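Local coordinates for uncharacterized protein TP-0789 domain-containing protein (PDB 4Z48) that is of unknown function but has a LolA-like lipoprotein-sorting fold, and so probably handles lipid or lipoprotein outside the cytoplasm, at residues I65-P70 with T76-W81; I146-L151 with L176-D181; E199-D202 with V207-M210. One frame throughout, in Å; residues are numbered along the deposited sequence.

Interaction 1 of 3, residues I65-P70 with T76-W81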
ATOM      1  N   ILE A  65       6.337 -10.014   3.866  1.00 21.38           N
ATOM      2  CA  ILE A  65       7.164  -9.567   2.741  1.00 20.68           C
ATOM      3  C   ILE A  65       8.545 -10.158   2.944  1.00 21.94           C
ATOM      4  O   ILE A  65       9.157  -9.890   3.969  1.00 21.85           O
ATOM      5  CB  ILE A  65       7.182  -8.022   2.574  1.00 22.67           C
ATOM      6  CG1 ILE A  65       5.738  -7.477   2.374  1.00 22.95           C
ATOM      7  CG2 ILE A  65       8.105  -7.620   1.398  1.00 23.77           C
ATOM      8  CD1 ILE A  65       5.650  -6.019   2.525  1.00 28.24           C
ATOM      9  N   VAL A  66       9.011 -10.997   1.997  1.00 18.92           N
ATOM     10  CA  VAL A  66      10.313 -11.662   2.099  1.00 18.54           C
ATOM     11  C   VAL A  66      11.224 -11.197   0.952  1.00 21.19           C
ATOM     12  O   VAL A  66      10.915 -11.469  -0.215  1.00 19.47           O
ATOM     13  CB  VAL A  66      10.190 -13.209   2.093  1.00 22.49           C
ATOM     14  CG1 VAL A  66      11.558 -13.848   2.337  1.00 21.38           C
ATOM     15  CG2 VAL A  66       9.194 -13.706   3.135  1.00 22.37           C
ATOM     16  N   PHE A  67      12.337 -10.514   1.281  1.00 17.70           N
ATOM     17  CA  PHE A  67      13.325 -10.060   0.279  1.00 16.75           C
ATOM     18  C   PHE A  67      14.303 -11.183  -0.047  1.00 23.59           C
ATOM     19  O   PHE A  67      14.826 -11.866   0.858  1.00 24.26           O
ATOM     20  CB  PHE A  67      14.102  -8.812   0.792  1.00 17.69           C
ATOM     21  CG  PHE A  67      13.209  -7.598   0.785  1.00 17.23           C
ATOM     22  CD1 PHE A  67      12.366  -7.328   1.863  1.00 18.95           C
ATOM     23  CD2 PHE A  67      13.150  -6.769  -0.320  1.00 18.10           C
ATOM     24  CE1 PHE A  67      11.468  -6.257   1.822  1.00 19.99           C
ATOM     25  CE2 PHE A  67      12.283  -5.668  -0.343  1.00 19.52           C
ATOM     26  CZ  PHE A  67      11.427  -5.440   0.718  1.00 18.07           C
ATOM     27  N   ASP A  68      14.648 -11.312  -1.313  1.00 20.32           N
ATOM     28  CA  ASP A  68      15.599 -12.376  -1.643  1.00 21.79           C
ATOM     29  C   ASP A  68      16.866 -11.839  -2.300  1.00 22.40           C
ATOM     30  O   ASP A  68      17.874 -12.521  -2.260  1.00 21.56           O
ATOM     31  CB  ASP A  68      14.932 -13.426  -2.549  1.00 25.59           C
ATOM     32  CG  ASP A  68      14.170 -12.817  -3.714  1.00 43.50           C
ATOM     33  OD1 ASP A  68      14.775 -12.044  -4.469  1.00 46.48           O
ATOM     34  OD2 ASP A  68      12.984 -13.167  -3.900  1.00 52.20           O
ATOM     35  N   ARG A  69      16.785 -10.671  -2.986  1.00 19.84           N
ATOM     36  CA  ARG A  69      17.907 -10.085  -3.728  1.00 19.82           C
ATOM     37  C   ARG A  69      17.886  -8.555  -3.642  1.00 24.09           C
ATOM     38  O   ARG A  69      16.802  -7.978  -3.501  1.00 23.65           O
ATOM     39  CB  ARG A  69      17.882 -10.519  -5.230  1.00 20.66           C
ATOM     40  CG  ARG A  69      17.938 -12.024  -5.533  1.00 29.27           C
ATOM     41  CD  ARG A  69      19.326 -12.637  -5.424  1.00 40.52           C
ATOM     42  NE  ARG A  69      20.214 -12.111  -6.455  1.00 46.39           N
ATOM     43  CZ  ARG A  69      21.529 -11.978  -6.328  1.00 55.55           C
ATOM     44  NH1 ARG A  69      22.139 -12.367  -5.212  1.00 40.30           N
ATOM     45  NH2 ARG A  69      22.244 -11.472  -7.318  1.00 45.27           N
ATOM     46  N   PRO A  70      19.051  -7.870  -3.773  1.00 20.97           N
ATOM     47  CA  PRO A  70      20.416  -8.434  -3.856  1.00 20.90           C
ATOM     48  C   PRO A  70      20.837  -9.043  -2.517  1.00 22.51           C
ATOM     49  O   PRO A  70      20.075  -9.020  -1.533  1.00 22.19           O
ATOM     50  CB  PRO A  70      21.289  -7.225  -4.244  1.00 22.47           C
ATOM     51  CG  PRO A  70      20.556  -6.032  -3.679  1.00 26.22           C
ATOM     52  CD  PRO A  70      19.068  -6.398  -3.700  1.00 22.43           C
ATOM     53  N   THR A  76      15.699 -10.273   4.578  1.00 17.29           N
ATOM     54  CA  THR A  76      14.887  -9.249   5.272  1.00 16.39           C
ATOM     55  C   THR A  76      13.425  -9.675   5.134  1.00 20.56           C
ATOM     56  O   THR A  76      13.006 -10.101   4.066  1.00 20.10           O
ATOM     57  CB  THR A  76      15.116  -7.821   4.716  1.00 21.48           C
ATOM     58  OG1 THR A  76      16.518  -7.579   4.621  1.00 20.11           O
ATOM     59  CG2 THR A  76      14.425  -6.715   5.582  1.00 18.72           C
ATOM     60  N   LYS A  77      12.693  -9.632   6.239  1.00 18.60           N
ATOM     61  CA  LYS A  77      11.294  -9.995   6.297  1.00 18.00           C
ATOM     62  C   LYS A  77      10.499  -8.947   7.076  1.00 22.23           C
ATOM     63  O   LYS A  77      10.931  -8.508   8.141  1.00 22.40           O
ATOM     64  CB  LYS A  77      11.087 -11.370   6.942  1.00 18.22           C
ATOM     65  CG  LYS A  77      11.652 -12.561   6.168  1.00 22.62           C
ATOM     66  CD  LYS A  77      11.567 -13.787   7.048  1.00 32.85           C
ATOM     67  CE  LYS A  77      11.786 -15.064   6.294  1.00 46.16           C
ATOM     68  NZ  LYS A  77      11.381 -16.246   7.099  1.00 54.88           N
ATOM     69  N   TYR A  78       9.347  -8.564   6.537  1.00 17.93           N
ATOM     70  CA  TYR A  78       8.373  -7.679   7.188  1.00 18.93           C
ATOM     71  C   TYR A  78       7.115  -8.448   7.477  1.00 23.01           C
ATOM     72  O   TYR A  78       6.577  -9.079   6.572  1.00 23.13           O
ATOM     73  CB  TYR A  78       8.031  -6.458   6.341  1.00 20.10           C
ATOM     74  CG  TYR A  78       9.125  -5.435   6.289  1.00 21.56           C
ATOM     75  CD1 TYR A  78      10.235  -5.613   5.458  1.00 21.77           C
ATOM     76  CD2 TYR A  78       9.034  -4.250   7.022  1.00 22.40           C
ATOM     77  CE1 TYR A  78      11.241  -4.653   5.386  1.00 25.17           C
ATOM     78  CE2 TYR A  78      10.035  -3.287   6.956  1.00 22.90           C
ATOM     79  CZ  TYR A  78      11.117  -3.476   6.111  1.00 25.72           C
ATOM     80  OH  TYR A  78      12.099  -2.519   6.038  1.00 28.45           O
ATOM     81  N   LEU A  79       6.652  -8.413   8.741  1.00 19.27           N
ATOM     82  CA  LEU A  79       5.400  -9.041   9.157  1.00 20.37           C
ATOM     83  C   LEU A  79       4.406  -7.909   9.477  1.00 23.66           C
ATOM     84  O   LEU A  79       4.729  -7.030  10.261  1.00 21.79           O
ATOM     85  CB  LEU A  79       5.600  -9.987  10.356  1.00 19.99           C
ATOM     86  CG  LEU A  79       4.347 -10.707  10.909  1.00 23.55           C
ATOM     87  CD1 LEU A  79       3.623 -11.503   9.835  1.00 24.29           C
ATOM     88  CD2 LEU A  79       4.724 -11.640  12.041  1.00 26.70           C
ATOM     89  N   VAL A  80       3.244  -7.881   8.808  1.00 20.96           N
ATOM     90  CA  VAL A  80       2.274  -6.814   9.038  1.00 22.10           C
ATOM     91  C   VAL A  80       0.949  -7.428   9.457  1.00 26.17           C
ATOM     92  O   VAL A  80       0.461  -8.337   8.784  1.00 25.35           O
ATOM     93  CB  VAL A  80       2.074  -5.880   7.804  1.00 27.57           C
ATOM     94  CG1 VAL A  80       1.162  -4.702   8.153  1.00 28.06           C
ATOM     95  CG2 VAL A  80       3.400  -5.416   7.190  1.00 27.58           C
ATOM     96  N   TRP A  81       0.407  -6.966  10.590  1.00 24.90           N
ATOM     97  CA  TRP A  81      -0.917  -7.322  11.111  1.00 25.88           C
ATOM     98  C   TRP A  81      -1.749  -6.049  11.049  1.00 27.40           C
ATOM     99  O   TRP A  81      -1.602  -5.154  11.894  1.00 23.87           O
ATOM    100  CB  TRP A  81      -0.836  -7.885  12.532  1.00 26.07           C
ATOM    101  CG  TRP A  81      -0.161  -9.211  12.677  1.00 27.26           C
ATOM    102  CD1 TRP A  81       0.361  -9.997  11.688  1.00 29.43           C
ATOM    103  CD2 TRP A  81       0.106  -9.889  13.914  1.00 28.15           C
ATOM    104  NE1 TRP A  81       0.921 -11.130  12.232  1.00 28.77           N
ATOM    105  CE2 TRP A  81       0.774 -11.092  13.595  1.00 30.72           C
ATOM    106  CE3 TRP A  81      -0.197  -9.610  15.265  1.00 30.15           C
ATOM    107  CZ2 TRP A  81       1.165 -12.010  14.571  1.00 30.74           C
ATOM    108  CZ3 TRP A  81       0.198 -10.515  16.238  1.00 32.29           C
ATOM    109  CH2 TRP A  81       0.872 -11.700  15.888  1.00 32.94           C
TER
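The Phe67 ring meets Thr76 and Tyr78 with its edge. The carbonyl oxygen of Thr76 lies in the plane of that ring, with Phe67 CD1 to Thr76 O at 3.6 Å. Further along the same edge, Phe67 CE1 is 3.9 Å from Tyr78 CD1 and equally close to Tyr78 CE1. The two aromatic side chains run at a slant to each other, so the contact is not a stack. Other side chains close round them: Phe47 meets Phe67, Phe114 meets Tyr78, and Met115 touches both residues. The CG of Phe67 stands anti to its carbonyl carbon (chi1 -72°), which carries the ring past the backbone of Thr76 and toward Tyr78.

Nearer the backbone, Ile65 CB packs on Tyr78 CB at 4.2 Å, on the same face of the sheet. The other face carries Val66 and Lys77. They lie side by side and point the same way, with Val66 CG1 4.0 Å from Lys77 CG. The extended lysine chain places its aliphatic part along the valine, while NZ goes on to bond to the carbonyl oxygen of Ala243.

The backbones are held by three nearly straight hydrogen bonds. Ile65 and Tyr78 form a hydrogen-bonded pair, with Ile65 N to Tyr78 O and Tyr78 N to Ile65 O both 2.9 Å. Phe67 N gives the third bond, to Thr76 O. Val66 and Lys77, between these bonds, form a non-hydrogen-bonded pair, and Lys77 CA sends a CA-H...O contact to Ile65 O at 3.2 Å.

The strand directions differ by 173°. This is an antiparallel beta hairpin, joining strands 60-69 and 77-82 in the LolA-like beta fold, with Ile65 and Tyr78 buried on one face and Val66 and Lys77 partly exposed on the other.

Interaction 2 of 3, residues I146-L151 with L176-D181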
ATOM      1  N   ILE A 146      -8.407   8.039 -19.961  1.00 42.59           N
ATOM      2  CA  ILE A 146      -9.170   7.250 -18.976  1.00 40.00           C
ATOM      3  C   ILE A 146     -10.120   8.125 -18.139  1.00 41.86           C
ATOM      4  O   ILE A 146      -9.660   9.073 -17.509  1.00 41.74           O
ATOM      5  CB  ILE A 146      -8.202   6.440 -18.049  1.00 41.20           C
ATOM      6  CG1 ILE A 146      -7.187   5.592 -18.870  1.00 40.89           C
ATOM      7  CG2 ILE A 146      -8.972   5.558 -17.050  1.00 39.93           C
ATOM      8  CD1 ILE A 146      -5.746   5.757 -18.437  1.00 47.46           C
ATOM      9  N   ASP A 147     -11.437   7.756 -18.074  1.00 36.14           N
ATOM     10  CA  ASP A 147     -12.407   8.459 -17.222  1.00 34.91           C
ATOM     11  C   ASP A 147     -12.218   8.084 -15.765  1.00 34.04           C
ATOM     12  O   ASP A 147     -12.243   6.892 -15.434  1.00 32.44           O
ATOM     13  CB  ASP A 147     -13.856   8.164 -17.643  1.00 38.24           C
ATOM     14  CG  ASP A 147     -14.192   8.721 -19.007  1.00 49.41           C
ATOM     15  OD1 ASP A 147     -13.820   9.891 -19.278  1.00 47.92           O
ATOM     16  OD2 ASP A 147     -14.797   7.978 -19.817  1.00 56.86           O
ATOM     17  N   CYS A 148     -12.080   9.099 -14.890  1.00 27.92           N
ATOM     18  CA  CYS A 148     -11.839   8.900 -13.467  1.00 27.03           C
ATOM     19  C   CYS A 148     -12.774   9.700 -12.595  1.00 27.34           C
ATOM     20  O   CYS A 148     -13.164  10.786 -12.973  1.00 27.46           O
ATOM     21  CB  CYS A 148     -10.399   9.285 -13.108  1.00 27.84           C
ATOM     22  SG  CYS A 148      -9.116   8.246 -13.837  1.00 32.43           S
ATOM     23  N   TYR A 149     -12.990   9.228 -11.372  1.00 22.76           N
ATOM     24  CA  TYR A 149     -13.570  10.000 -10.264  1.00 23.25           C
ATOM     25  C   TYR A 149     -12.376  10.696  -9.580  1.00 27.52           C
ATOM     26  O   TYR A 149     -11.302  10.085  -9.506  1.00 25.92           O
ATOM     27  CB  TYR A 149     -14.232   9.079  -9.233  1.00 25.12           C
ATOM     28  CG  TYR A 149     -15.389   8.241  -9.689  1.00 28.15           C
ATOM     29  CD1 TYR A 149     -16.648   8.800  -9.860  1.00 29.71           C
ATOM     30  CD2 TYR A 149     -15.262   6.858  -9.820  1.00 29.59           C
ATOM     31  CE1 TYR A 149     -17.743   8.020 -10.217  1.00 29.85           C
ATOM     32  CE2 TYR A 149     -16.351   6.068 -10.195  1.00 31.14           C
ATOM     33  CZ  TYR A 149     -17.595   6.654 -10.372  1.00 36.19           C
ATOM     34  OH  TYR A 149     -18.694   5.903 -10.733  1.00 35.39           O
ATOM     35  N   ILE A 150     -12.550  11.924  -9.093  1.00 24.78           N
ATOM     36  CA  ILE A 150     -11.569  12.640  -8.291  1.00 24.08           C
ATOM     37  C   ILE A 150     -12.076  12.496  -6.846  1.00 27.23           C
ATOM     38  O   ILE A 150     -13.143  13.020  -6.507  1.00 25.33           O
ATOM     39  CB  ILE A 150     -11.319  14.119  -8.714  1.00 27.74           C
ATOM     40  CG1 ILE A 150     -11.017  14.257 -10.242  1.00 28.81           C
ATOM     41  CG2 ILE A 150     -10.176  14.731  -7.840  1.00 27.68           C
ATOM     42  CD1 ILE A 150     -11.385  15.632 -10.813  1.00 37.70           C
ATOM     43  N   LEU A 151     -11.338  11.735  -6.016  1.00 22.64           N
ATOM     44  CA  LEU A 151     -11.734  11.455  -4.639  1.00 21.80           C
ATOM     45  C   LEU A 151     -10.682  11.918  -3.678  1.00 23.24           C
ATOM     46  O   LEU A 151      -9.560  11.380  -3.693  1.00 20.62           O
ATOM     47  CB  LEU A 151     -11.959   9.924  -4.433  1.00 21.54           C
ATOM     48  CG  LEU A 151     -12.488   9.505  -3.037  1.00 25.52           C
ATOM     49  CD1 LEU A 151     -13.854  10.146  -2.745  1.00 24.96           C
ATOM     50  CD2 LEU A 151     -12.616   7.993  -2.937  1.00 26.44           C
ATOM     51  N   LEU A 176     -10.075   0.984  -9.502  1.00 20.62           N
ATOM     52  CA  LEU A 176      -8.682   1.010  -9.080  1.00 19.55           C
ATOM     53  C   LEU A 176      -8.163   2.419  -9.217  1.00 23.39           C
ATOM     54  O   LEU A 176      -8.553   3.101 -10.150  1.00 22.11           O
ATOM     55  CB  LEU A 176      -7.811   0.053  -9.931  1.00 19.78           C
ATOM     56  CG  LEU A 176      -8.019  -1.450  -9.712  1.00 23.79           C
ATOM     57  CD1 LEU A 176      -7.038  -2.243 -10.572  1.00 23.45           C
ATOM     58  CD2 LEU A 176      -7.876  -1.834  -8.229  1.00 23.59           C
ATOM     59  N   ARG A 177      -7.219   2.828  -8.352  1.00 20.23           N
ATOM     60  CA  ARG A 177      -6.576   4.139  -8.496  1.00 20.70           C
ATOM     61  C   ARG A 177      -5.738   4.145  -9.776  1.00 24.59           C
ATOM     62  O   ARG A 177      -5.126   3.120 -10.099  1.00 22.43           O
ATOM     63  CB  ARG A 177      -5.632   4.398  -7.301  1.00 19.89           C
ATOM     64  CG  ARG A 177      -6.345   4.515  -5.965  1.00 21.87           C
ATOM     65  CD  ARG A 177      -5.381   4.412  -4.763  1.00 18.54           C
ATOM     66  NE  ARG A 177      -6.144   4.726  -3.530  1.00 29.81           N
ATOM     67  CZ  ARG A 177      -6.877   3.842  -2.849  1.00 45.86           C
ATOM     68  NH1 ARG A 177      -6.925   2.571  -3.230  1.00 32.08           N
ATOM     69  NH2 ARG A 177      -7.556   4.221  -1.776  1.00 37.53           N
ATOM     70  N   LEU A 178      -5.704   5.284 -10.476  1.00 20.35           N
ATOM     71  CA  LEU A 178      -4.851   5.528 -11.618  1.00 22.17           C
ATOM     72  C   LEU A 178      -3.685   6.419 -11.174  1.00 23.62           C
ATOM     73  O   LEU A 178      -2.554   6.199 -11.574  1.00 23.66           O
ATOM     74  CB  LEU A 178      -5.656   6.166 -12.764  1.00 23.91           C
ATOM     75  CG  LEU A 178      -4.908   6.620 -14.016  1.00 30.78           C
ATOM     76  CD1 LEU A 178      -4.419   5.447 -14.821  1.00 32.27           C
ATOM     77  CD2 LEU A 178      -5.806   7.463 -14.892  1.00 34.17           C
ATOM     78  N   ARG A 179      -3.945   7.366 -10.282  1.00 20.88           N
ATOM     79  CA  ARG A 179      -2.968   8.319  -9.807  1.00 21.18           C
ATOM     80  C   ARG A 179      -3.399   8.809  -8.426  1.00 23.40           C
ATOM     81  O   ARG A 179      -4.603   8.778  -8.089  1.00 22.74           O
ATOM     82  CB  ARG A 179      -2.884   9.484 -10.843  1.00 28.37           C
ATOM     83  CG  ARG A 179      -2.207  10.790 -10.410  1.00 41.06           C
ATOM     84  CD  ARG A 179      -2.062  11.795 -11.552  1.00 54.05           C
ATOM     85  NE  ARG A 179      -3.343  12.412 -11.936  1.00 56.07           N
ATOM     86  CZ  ARG A 179      -3.464  13.547 -12.623  1.00 68.23           C
ATOM     87  NH1 ARG A 179      -2.386  14.220 -13.008  1.00 60.55           N
ATOM     88  NH2 ARG A 179      -4.665  14.019 -12.929  1.00 50.80           N
ATOM     89  N   ALA A 180      -2.432   9.236  -7.615  1.00 20.57           N
ATOM     90  CA  ALA A 180      -2.743   9.872  -6.331  1.00 18.43           C
ATOM     91  C   ALA A 180      -1.640  10.842  -5.925  1.00 22.97           C
ATOM     92  O   ALA A 180      -0.451  10.624  -6.208  1.00 20.33           O
ATOM     93  CB  ALA A 180      -3.007   8.863  -5.227  1.00 19.67           C
ATOM     94  N   ASP A 181      -2.062  11.962  -5.346  1.00 18.95           N
ATOM     95  CA  ASP A 181      -1.174  12.989  -4.818  1.00 19.25           C
ATOM     96  C   ASP A 181      -1.299  12.986  -3.331  1.00 23.44           C
ATOM     97  O   ASP A 181      -2.418  13.010  -2.829  1.00 24.29           O
ATOM     98  CB  ASP A 181      -1.489  14.365  -5.394  1.00 21.94           C
ATOM     99  CG  ASP A 181      -1.095  14.560  -6.850  1.00 27.87           C
ATOM    100  OD1 ASP A 181      -0.329  13.736  -7.374  1.00 26.10           O
ATOM    101  OD2 ASP A 181      -1.566  15.545  -7.465  1.00 34.95           O
TER
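Segments 146-151 and 176-181 share no backbone hydrogen bond, and their closest CA atoms, those of Cys148 and Leu178, are 8.0 Å apart. Strand 163-171 comes between strands 146-155 and 177-184 in the strand order, so this is a side-chain contact across an intervening strand. The motif at its centre is a classic beta bulge: Leu178 and Arg179 both face Trp169 on strand 163-171. The chain also turns a corner at Leu178.

Leu178 carries the contact from its side. Its CG lies anti to the backbone N (chi1 174°), which directs the branched end at the first strand. There it meets two residues, Ile146 and Cys148, whose side chains both leave the backbone toward it. The intervening residue, Asp147, points the other way and bonds through OD1 to Asn142.

Ile146 and Leu178 approach at a slant. The end of the isoleucine, CD1, comes against both methyl groups of the leucine, with Ile146 CD1 to Leu178 CD1 and to Leu178 CD2 each 3.9 Å. Ile146 CB also lies 4.1 Å from Leu178 CD2. The chi2 of Ile146, 130°, lies well away from a staggered value, so its terminal methyl is probably somewhat strained.

Neighbouring strands add to the packing. Arg171 touches both Ile146 and Leu178, and Val143 on strand 133-143 also packs on Leu178. Arg179 makes a cation-pi contact with Trp169.

Cys148 is buried, and its backbone is paired with Glu141. Its sulfur is anti to its own carbonyl carbon and faces one branch of the leucine. The contact is apolar, with Cys148 SG 3.6 Å from Leu178 CD2 and 4.2 Å from Leu178 CB.

Interaction 3 of 3, residues E199-D202 with V207-M210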
ATOM      1  N   GLU A 199      -4.316  -5.206 -14.146  1.00 22.57           N
ATOM      2  CA  GLU A 199      -4.539  -6.500 -14.806  1.00 23.64           C
ATOM      3  C   GLU A 199      -5.634  -7.231 -14.081  1.00 27.01           C
ATOM      4  O   GLU A 199      -5.712  -7.136 -12.863  1.00 25.02           O
ATOM      5  CB  GLU A 199      -3.253  -7.355 -14.797  1.00 24.57           C
ATOM      6  CG  GLU A 199      -2.165  -6.908 -15.754  1.00 30.37           C
ATOM      7  CD  GLU A 199      -0.923  -7.760 -15.617  1.00 42.32           C
ATOM      8  OE1 GLU A 199      -0.894  -8.849 -16.218  1.00 30.89           O
ATOM      9  OE2 GLU A 199      -0.006  -7.379 -14.857  1.00 32.39           O
ATOM     10  N   LYS A 200      -6.461  -7.973 -14.812  1.00 23.26           N
ATOM     11  CA  LYS A 200      -7.524  -8.728 -14.163  1.00 22.33           C
ATOM     12  C   LYS A 200      -6.928 -10.101 -13.862  1.00 27.91           C
ATOM     13  O   LYS A 200      -6.622 -10.866 -14.786  1.00 30.45           O
ATOM     14  CB  LYS A 200      -8.780  -8.786 -15.036  1.00 23.52           C
ATOM     15  CG  LYS A 200     -10.024  -9.161 -14.290  1.00 27.74           C
ATOM     16  CD  LYS A 200     -11.171  -9.142 -15.302  1.00 31.98           C
ATOM     17  CE  LYS A 200     -12.498  -9.499 -14.718  1.00 32.78           C
ATOM     18  NZ  LYS A 200     -13.570  -9.346 -15.746  1.00 32.82           N
ATOM     19  N   ILE A 201      -6.655 -10.367 -12.577  1.00 23.20           N
ATOM     20  CA  ILE A 201      -6.022 -11.622 -12.172  1.00 23.26           C
ATOM     21  C   ILE A 201      -7.006 -12.431 -11.366  1.00 25.68           C
ATOM     22  O   ILE A 201      -7.485 -11.958 -10.354  1.00 24.67           O
ATOM     23  CB  ILE A 201      -4.700 -11.382 -11.397  1.00 25.24           C
ATOM     24  CG1 ILE A 201      -3.628 -10.700 -12.283  1.00 26.85           C
ATOM     25  CG2 ILE A 201      -4.174 -12.695 -10.803  1.00 24.60           C
ATOM     26  CD1 ILE A 201      -2.844  -9.655 -11.540  1.00 35.39           C
ATOM     27  N   ASP A 202      -7.297 -13.666 -11.814  1.00 24.33           N
ATOM     28  CA  ASP A 202      -8.290 -14.561 -11.184  1.00 25.46           C
ATOM     29  C   ASP A 202      -9.606 -13.814 -10.898  1.00 30.38           C
ATOM     30  O   ASP A 202     -10.194 -13.964  -9.823  1.00 28.89           O
ATOM     31  CB  ASP A 202      -7.715 -15.220  -9.900  1.00 26.84           C
ATOM     32  CG  ASP A 202      -6.398 -15.951 -10.112  1.00 32.54           C
ATOM     33  OD1 ASP A 202      -6.237 -16.598 -11.169  1.00 33.53           O
ATOM     34  OD2 ASP A 202      -5.515 -15.860  -9.225  1.00 33.60           O
ATOM     35  N   VAL A 207      -3.642  -3.722  -9.329  1.00 18.67           N
ATOM     36  CA  VAL A 207      -2.527  -2.846  -9.740  1.00 19.21           C
ATOM     37  C   VAL A 207      -1.315  -3.745  -9.769  1.00 22.03           C
ATOM     38  O   VAL A 207      -1.081  -4.459  -8.786  1.00 20.89           O
ATOM     39  CB  VAL A 207      -2.343  -1.601  -8.805  1.00 23.55           C
ATOM     40  CG1 VAL A 207      -0.996  -0.921  -9.052  1.00 21.64           C
ATOM     41  CG2 VAL A 207      -3.500  -0.589  -8.990  1.00 23.42           C
ATOM     42  N   THR A 208      -0.539  -3.743 -10.880  1.00 18.89           N
ATOM     43  CA  THR A 208       0.631  -4.615 -10.974  1.00 18.50           C
ATOM     44  C   THR A 208       1.866  -3.844 -11.361  1.00 21.71           C
ATOM     45  O   THR A 208       2.915  -4.438 -11.577  1.00 20.56           O
ATOM     46  CB  THR A 208       0.397  -5.793 -11.969  1.00 24.45           C
ATOM     47  OG1 THR A 208       0.224  -5.298 -13.291  1.00 22.61           O
ATOM     48  CG2 THR A 208      -0.744  -6.703 -11.571  1.00 24.86           C
ATOM     49  N   GLN A 209       1.768  -2.514 -11.414  1.00 18.45           N
ATOM     50  CA  GLN A 209       2.936  -1.690 -11.657  1.00 16.52           C
ATOM     51  C   GLN A 209       2.664  -0.318 -11.049  1.00 18.45           C
ATOM     52  O   GLN A 209       1.547   0.189 -11.123  1.00 17.35           O
ATOM     53  CB  GLN A 209       3.299  -1.619 -13.138  1.00 17.97           C
ATOM     54  CG  GLN A 209       4.625  -0.895 -13.390  1.00 19.35           C
ATOM     55  CD  GLN A 209       4.809  -0.612 -14.858  1.00 31.70           C
ATOM     56  OE1 GLN A 209       4.200   0.313 -15.417  1.00 26.05           O
ATOM     57  NE2 GLN A 209       5.691  -1.360 -15.505  1.00 31.34           N
HETATM   58  N   MSE A 210       3.676   0.237 -10.398  1.00 19.19           N
HETATM   59  CA  MSE A 210       3.572   1.529  -9.742  1.00 22.39           C
HETATM   60  C   MSE A 210       4.828   2.356  -9.880  1.00 23.84           C
HETATM   61  O   MSE A 210       5.936   1.822  -9.805  1.00 24.68           O
HETATM   62  CB  MSE A 210       3.338   1.302  -8.259  1.00 26.57           C
HETATM   63  CG  MSE A 210       1.909   1.108  -7.843  1.00 37.14           C
HETATM   64 SE   MSE A 210       2.016   1.336  -5.927  0.75 48.44          SE
HETATM   65  CE  MSE A 210       1.730   3.232  -5.880  1.00 45.83           C
TER
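Glu199 and Thr208 cross at about a right angle, and their polar ends meet in a short hydrogen bond. Thr208 OG1 gives its proton to Glu199 OE2 at 2.6 Å. The carboxylate receives it on the anti lone pair of OE2, the one turned away from the other oxygen. The threonine hydroxyl sits between its own backbone N and carbonyl carbon (chi1 65°), and the methyl CG2 stands anti to the carbonyl carbon, where it meets Ile201. The glutamate chain is extended beyond CG, which brings its carboxylate to the threonine hydroxyl: Glu199 OE2 also lies 3.3 Å from Thr208 CB.

Thr208 OG1 has a second partner, since Arg197 NE bonds to it as well. The hydroxyl of buried Thr208 is therefore held by two hydrogen bonds. Arg197 NE also makes a long, weak ion pair with Glu199 OE2, which would be expected to favour the negative charge of the carboxylate.

Ile201 meets the methyl branch of the same threonine. The two side chains reach toward each other tip to tip, with Ile201 CD1 to Thr208 CG2 at 3.6 Å. One residue thus serves both strand positions, its hydroxyl for Glu199 and its methyl for Ile201.

The contact runs diagonally across the beta hairpin of strands 189-201 and 204-214. Backbone bonds pair Glu199 with Thr206 and Thr208 with Arg197. On the far side of strand 204-214 lies strand 219-230, where Trp225 takes a backbone bond with Thr208 and Leu228 packs on Ile201.

How the interactions relate
All three contacts belong to the antiparallel strands of one LolA-like chain and follow one another in sequence. Interactions 1 and 2 lie on opposite sides of the chain's centre, with centres about 29 Å apart and nearest atoms about 16 Å apart. The centres of interactions 1 and 3 are about 21 Å apart and their nearest atoms about 12 Å, with no touch. Interactions 2 and 3, centres about 16 Å apart, do touch: Leu176 CD1 packs 3.9 Å from Val207 N, and strands 177-184 and 189-201 are neighbours in the strand order. Interactions 1 and 3 each join the two strands of a hairpin, while interaction 2 spans an intervening strand. No ligand or active site is identified here.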